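Local coordinates for Non-structural protein NS2 (PDB 1UTY), which binds single-stranded RNA through the N-terminal RNA-binding domain described here, part of a longer orbivirus non-structural phosphoprotein, at residues 24-29 against 45-50; 58-61 against 65-68. All coordinates share one frame; numbering follows the deposited sequence.

Contact 1. Residues 24-29 against 45-50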
loop_
_atom_site.group_PDB
_atom_site.type_symbol
_atom_site.label_atom_id
_atom_site.label_comp_id
_atom_site.label_asym_id
_atom_site.label_seq_id
_atom_site.Cartn_x
_atom_site.Cartn_y
_atom_site.Cartn_z
ATOM N N GLY A 24 -9.496 -14.476 14.010
ATOM C CA GLY A 24 -10.877 -14.810 13.705
ATOM C C GLY A 24 -11.379 -15.979 14.523
ATOM O O GLY A 24 -12.516 -15.954 15.015
ATOM N N ALA A 25 -10.531 -17.000 14.669
ATOM C CA ALA A 25 -10.874 -18.203 15.431
ATOM C C ALA A 25 -11.204 -17.822 16.866
ATOM O O ALA A 25 -12.228 -18.230 17.407
ATOM C CB ALA A 25 -9.724 -19.234 15.385
ATOM N N ILE A 26 -10.331 -17.008 17.452
ATOM C CA ILE A 26 -10.432 -16.564 18.834
ATOM C C ILE A 26 -11.651 -15.668 19.049
ATOM O O ILE A 26 -12.380 -15.831 20.018
ATOM C CB ILE A 26 -9.115 -15.844 19.237
ATOM C CG1 ILE A 26 -7.965 -16.853 19.400
ATOM C CG2 ILE A 26 -9.292 -14.980 20.487
ATOM C CD1 ILE A 26 -8.275 -18.091 20.248
ATOM N N ALA A 27 -11.875 -14.733 18.138
ATOM C CA ALA A 27 -13.052 -13.887 18.210
ATOM C C ALA A 27 -14.326 -14.739 18.191
ATOM O O ALA A 27 -15.235 -14.530 19.005
ATOM C CB ALA A 27 -13.045 -12.878 17.070
ATOM N N LYS A 28 -14.362 -15.706 17.271
ATOM C CA LYS A 28 -15.481 -16.633 17.104
ATOM C C LYS A 28 -15.681 -17.496 18.344
ATOM O O LYS A 28 -16.795 -17.603 18.847
ATOM C CB LYS A 28 -15.268 -17.517 15.864
ATOM C CG LYS A 28 -16.502 -18.323 15.408
ATOM C CD LYS A 28 -16.428 -18.639 13.914
ATOM C CE LYS A 28 -17.282 -19.847 13.542
ATOM N NZ LYS A 28 -18.733 -19.495 13.446
ATOM N N LEU A 29 -14.595 -18.090 18.835
ATOM C CA LEU A 29 -14.615 -18.876 20.061
ATOM C C LEU A 29 -15.162 -18.090 21.264
ATOM O O LEU A 29 -15.801 -18.672 22.149
ATOM C CB LEU A 29 -13.209 -19.435 20.373
ATOM C CG LEU A 29 -12.746 -19.496 21.847
ATOM C CD1 LEU A 29 -13.066 -20.838 22.487
ATOM C CD2 LEU A 29 -11.267 -19.172 22.010
ATOM N N PHE A 45 -3.933 -8.471 23.137
ATOM C CA PHE A 45 -4.662 -9.303 22.197
ATOM C C PHE A 45 -5.982 -9.564 22.918
ATOM O O PHE A 45 -5.987 -10.077 24.030
ATOM C CB PHE A 45 -3.855 -10.581 21.913
ATOM C CG PHE A 45 -4.545 -11.580 21.003
ATOM C CD1 PHE A 45 -5.509 -12.458 21.500
ATOM C CD2 PHE A 45 -4.199 -11.676 19.659
ATOM C CE1 PHE A 45 -6.140 -13.401 20.657
ATOM C CE2 PHE A 45 -4.819 -12.606 18.813
ATOM C CZ PHE A 45 -5.784 -13.472 19.312
ATOM N N LYS A 46 -7.104 -9.167 22.317
ATOM C CA LYS A 46 -8.393 -9.358 22.973
ATOM C C LYS A 46 -9.570 -9.306 22.027
ATOM O O LYS A 46 -9.717 -8.334 21.297
ATOM C CB LYS A 46 -8.607 -8.333 24.107
ATOM C CG LYS A 46 -10.035 -8.325 24.635
ATOM C CD LYS A 46 -10.184 -7.653 25.991
ATOM C CE LYS A 46 -11.491 -8.093 26.672
ATOM N NZ LYS A 46 -11.810 -7.321 27.920
ATOM N N PRO A 47 -10.418 -10.343 22.055
ATOM C CA PRO A 47 -11.706 -10.322 21.349
ATOM C C PRO A 47 -12.609 -9.237 21.931
ATOM O O PRO A 47 -12.787 -9.199 23.145
ATOM C CB PRO A 47 -12.304 -11.704 21.658
ATOM C CG PRO A 47 -11.164 -12.534 22.033
ATOM C CD PRO A 47 -10.204 -11.627 22.754
ATOM N N VAL A 48 -13.142 -8.362 21.079
ATOM C CA VAL A 48 -13.991 -7.260 21.546
ATOM C C VAL A 48 -15.243 -7.050 20.691
ATOM O O VAL A 48 -15.335 -7.553 19.568
ATOM C CB VAL A 48 -13.213 -5.931 21.661
ATOM C CG1 VAL A 48 -12.249 -5.991 22.822
ATOM C CG2 VAL A 48 -12.507 -5.582 20.336
ATOM N N LYS A 49 -16.194 -6.293 21.224
ATOM C CA LYS A 49 -17.465 -6.084 20.546
ATOM C C LYS A 49 -17.347 -5.010 19.473
ATOM O O LYS A 49 -18.059 -5.052 18.453
ATOM C CB LYS A 49 -18.596 -5.746 21.548
ATOM C CG LYS A 49 -18.307 -4.606 22.552
ATOM C CD LYS A 49 -19.464 -4.390 23.556
ATOM C CE LYS A 49 -19.176 -5.005 24.924
ATOM N NZ LYS A 49 -20.347 -4.947 25.903
ATOM N N ASN A 50 -16.466 -4.038 19.691
ATOM C CA ASN A 50 -16.426 -2.883 18.801
ATOM C C ASN A 50 -15.063 -2.182 18.724
ATOM O O ASN A 50 -14.271 -2.242 19.665
ATOM C CB ASN A 50 -17.567 -1.892 19.137
ATOM C CG ASN A 50 -17.354 -1.167 20.450
ATOM O OD1 ASN A 50 -17.805 -1.621 21.498
ATOM N ND2 ASN A 50 -16.660 -0.037 20.399
#

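Contact 2. Residues 58-61 against 65-68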
loop_
_atom_site.group_PDB
_atom_site.type_symbol
_atom_site.label_atom_id
_atom_site.label_comp_id
_atom_site.label_asym_id
_atom_site.label_seq_id
_atom_site.Cartn_x
_atom_site.Cartn_y
_atom_site.Cartn_z
ATOM N N LEU A 58 -9.557 -3.709 10.434
ATOM C CA LEU A 58 -8.918 -4.490 9.413
ATOM C C LEU A 58 -9.829 -5.672 9.090
ATOM O O LEU A 58 -9.840 -6.691 9.789
ATOM C CB LEU A 58 -7.541 -4.946 9.894
ATOM C CG LEU A 58 -6.697 -5.759 8.903
ATOM C CD1 LEU A 58 -6.613 -5.039 7.531
ATOM C CD2 LEU A 58 -5.309 -6.046 9.503
ATOM N N ASN A 59 -10.625 -5.487 8.045
ATOM C CA ASN A 59 -11.505 -6.508 7.510
ATOM C C ASN A 59 -10.648 -7.378 6.592
ATOM O O ASN A 59 -10.136 -6.897 5.565
ATOM C CB ASN A 59 -12.633 -5.807 6.754
ATOM C CG ASN A 59 -13.674 -6.769 6.146
ATOM O OD1 ASN A 59 -13.494 -7.971 6.104
ATOM N ND2 ASN A 59 -14.758 -6.201 5.638
ATOM N N VAL A 60 -10.428 -8.636 6.981
ATOM C CA VAL A 60 -9.705 -9.573 6.107
ATOM C C VAL A 60 -10.529 -10.823 5.807
ATOM O O VAL A 60 -11.419 -11.155 6.577
ATOM C CB VAL A 60 -8.277 -9.958 6.645
ATOM C CG1 VAL A 60 -7.452 -8.716 6.936
ATOM C CG2 VAL A 60 -8.345 -10.859 7.851
ATOM N N PRO A 61 -10.247 -11.496 4.688
ATOM C CA PRO A 61 -10.946 -12.744 4.331
ATOM C C PRO A 61 -10.242 -14.042 4.792
ATOM O O PRO A 61 -10.823 -15.125 4.636
ATOM C CB PRO A 61 -10.958 -12.685 2.804
ATOM C CG PRO A 61 -9.594 -12.044 2.488
ATOM C CD PRO A 61 -9.286 -11.098 3.639
ATOM N N ALA A 65 -0.267 -11.438 4.747
ATOM C CA ALA A 65 0.527 -10.297 5.146
ATOM C C ALA A 65 -0.242 -9.029 4.786
ATOM O O ALA A 65 -0.584 -8.822 3.628
ATOM C CB ALA A 65 1.849 -10.319 4.421
ATOM N N TYR A 66 -0.523 -8.194 5.786
ATOM C CA TYR A 66 -1.295 -6.970 5.591
ATOM C C TYR A 66 -0.541 -5.749 6.129
ATOM O O TYR A 66 -0.102 -5.728 7.275
ATOM C CB TYR A 66 -2.654 -7.078 6.278
ATOM C CG TYR A 66 -3.481 -8.269 5.852
ATOM C CD1 TYR A 66 -4.267 -8.208 4.715
ATOM C CD2 TYR A 66 -3.491 -9.455 6.597
ATOM C CE1 TYR A 66 -5.032 -9.278 4.317
ATOM C CE2 TYR A 66 -4.266 -10.534 6.215
ATOM C CZ TYR A 66 -5.033 -10.431 5.067
ATOM O OH TYR A 66 -5.811 -11.465 4.633
ATOM N N ARG A 67 -0.393 -4.741 5.281
ATOM C CA ARG A 67 0.267 -3.503 5.668
ATOM C C ARG A 67 -0.721 -2.357 5.582
ATOM O O ARG A 67 -1.128 -1.968 4.490
ATOM C CB ARG A 67 1.468 -3.239 4.762
ATOM C CG ARG A 67 2.230 -1.953 5.051
ATOM C CD ARG A 67 3.634 -1.946 4.449
ATOM N NE ARG A 67 4.637 -2.433 5.407
ATOM C CZ ARG A 67 5.873 -2.845 5.088
ATOM N NH1 ARG A 67 6.286 -2.867 3.810
ATOM N NH2 ARG A 67 6.703 -3.233 6.055
ATOM N N ILE A 68 -1.120 -1.821 6.729
ATOM C CA ILE A 68 -2.013 -0.674 6.716
ATOM C C ILE A 68 -1.217 0.589 6.439
ATOM O O ILE A 68 -0.264 0.875 7.143
ATOM C CB ILE A 68 -2.790 -0.551 8.033
ATOM C CG1 ILE A 68 -3.737 -1.740 8.205
ATOM C CG2 ILE A 68 -3.558 0.774 8.069
ATOM C CD1 ILE A 68 -4.130 -2.026 9.657
#

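Contact 1. Residues 24-29 against 45-50
Ile26, Pro47 and Phe45 account for most of what helix 24-29 and strand 45-48 share, and they illustrate how a short helix can rest on a strand largely through one branched side chain. The methyl CG2 of Ile26 does most of the touching. It meets the proline ring at its outermost carbon, Ile26 CG2 to Pro47 CG being 3.4 Å, and it lies near the plane of the phenyl ring, at its edge, with Ile26 CG2 3.5 Å from Phe45 CE1. One methyl thus touches both a saturated ring and an aromatic rim, set roughly at right angles about it. Phe45 gets there by extension: CG stands anti to the backbone N (chi1 177°), which carries the end of the ring nearer the helix than its CB direction would suggest. Ile26 CG1 adds a looser touch, 4.0 Å from Phe45 CZ. At the next residue the helix backbone takes part, with Ala27 CA 4.1 Å from Pro47 CB. No hydrogen bond joins the segments; the contact is apolar and partly buried. The short axes pass 8.0 Å apart at a crossing angle of -49°. Strand 44-48 is the outermost strand at one end of the mixed sheet within this chain, paired with strand 34-39 through Lys46 to Gln36 and Val48 to Tyr34, so helix 22-29 packs against the sheet's margin, with Ser30 and Gln32 also touching Pro47.

Contact 2. Residues 58-61 against 65-68
The ring of Tyr66 receives Val60 on one face, a compact example of a CH-pi contact between a branched aliphatic residue and an aromatic one. Val60 CG1 sits over the ring centre, 3.6 Å from the centroid of the Tyr66 ring and 14° off its normal, so the methyl approaches almost straight down. The methyl is placed by a first torsion of -53°, with CG1 anti to the carbonyl carbon of Val60. At the phenol end, Pro61 closes in: Pro61 CD lies 3.6 Å from Tyr66 OH, while the hydroxyl also approaches the methine carbon, Val60 CB to Tyr66 OH being 3.5 Å. Farther along, Leu58 reaches across with a single methyl: Leu58 CD2 is 4.3 Å from Tyr66 CB and 4.2 Å from Ile68 CD1. Strands 56-59 and 64-70 are not neighbours in the sheet, since 113-123 and 97-110 run between them, so these buried side chains meet across one face of a curved sheet. Val99 against Tyr66, Val101 against Ile68, and Cys122 against both Leu58 and Ile68 continue the apolar surroundings. The direct contact is apolar, with no hydrogen bond between the segments; their backbones pair with other strands. The polar end of the Tyr66 side chain, its OH, is hydrogen-bonded to Gly62 O, a bond that ties the phenol hydroxyl to the loop between the segments.

Contact 1 closes before contact 2 opens, and the two follow in series along one RNA-binding domain. Their centres lie 16 Å apart and their nearest atoms about 7 Å, so they do not touch. What they share is the mixed sheet: strand 44-48 of contact 1 is an outermost strand, whereas strands 56-59 and 64-70 of contact 2 lie inside the strand order. Strands 44-48 and 56-59 are consecutive in the chain, with 34-39 and 10-15 between them in the sheet. Contact 2 therefore joins non-neighbouring strands near the centre of the chain, while contact 1 lays a helix against the sheet's edge strand, about 16 Å from that centre.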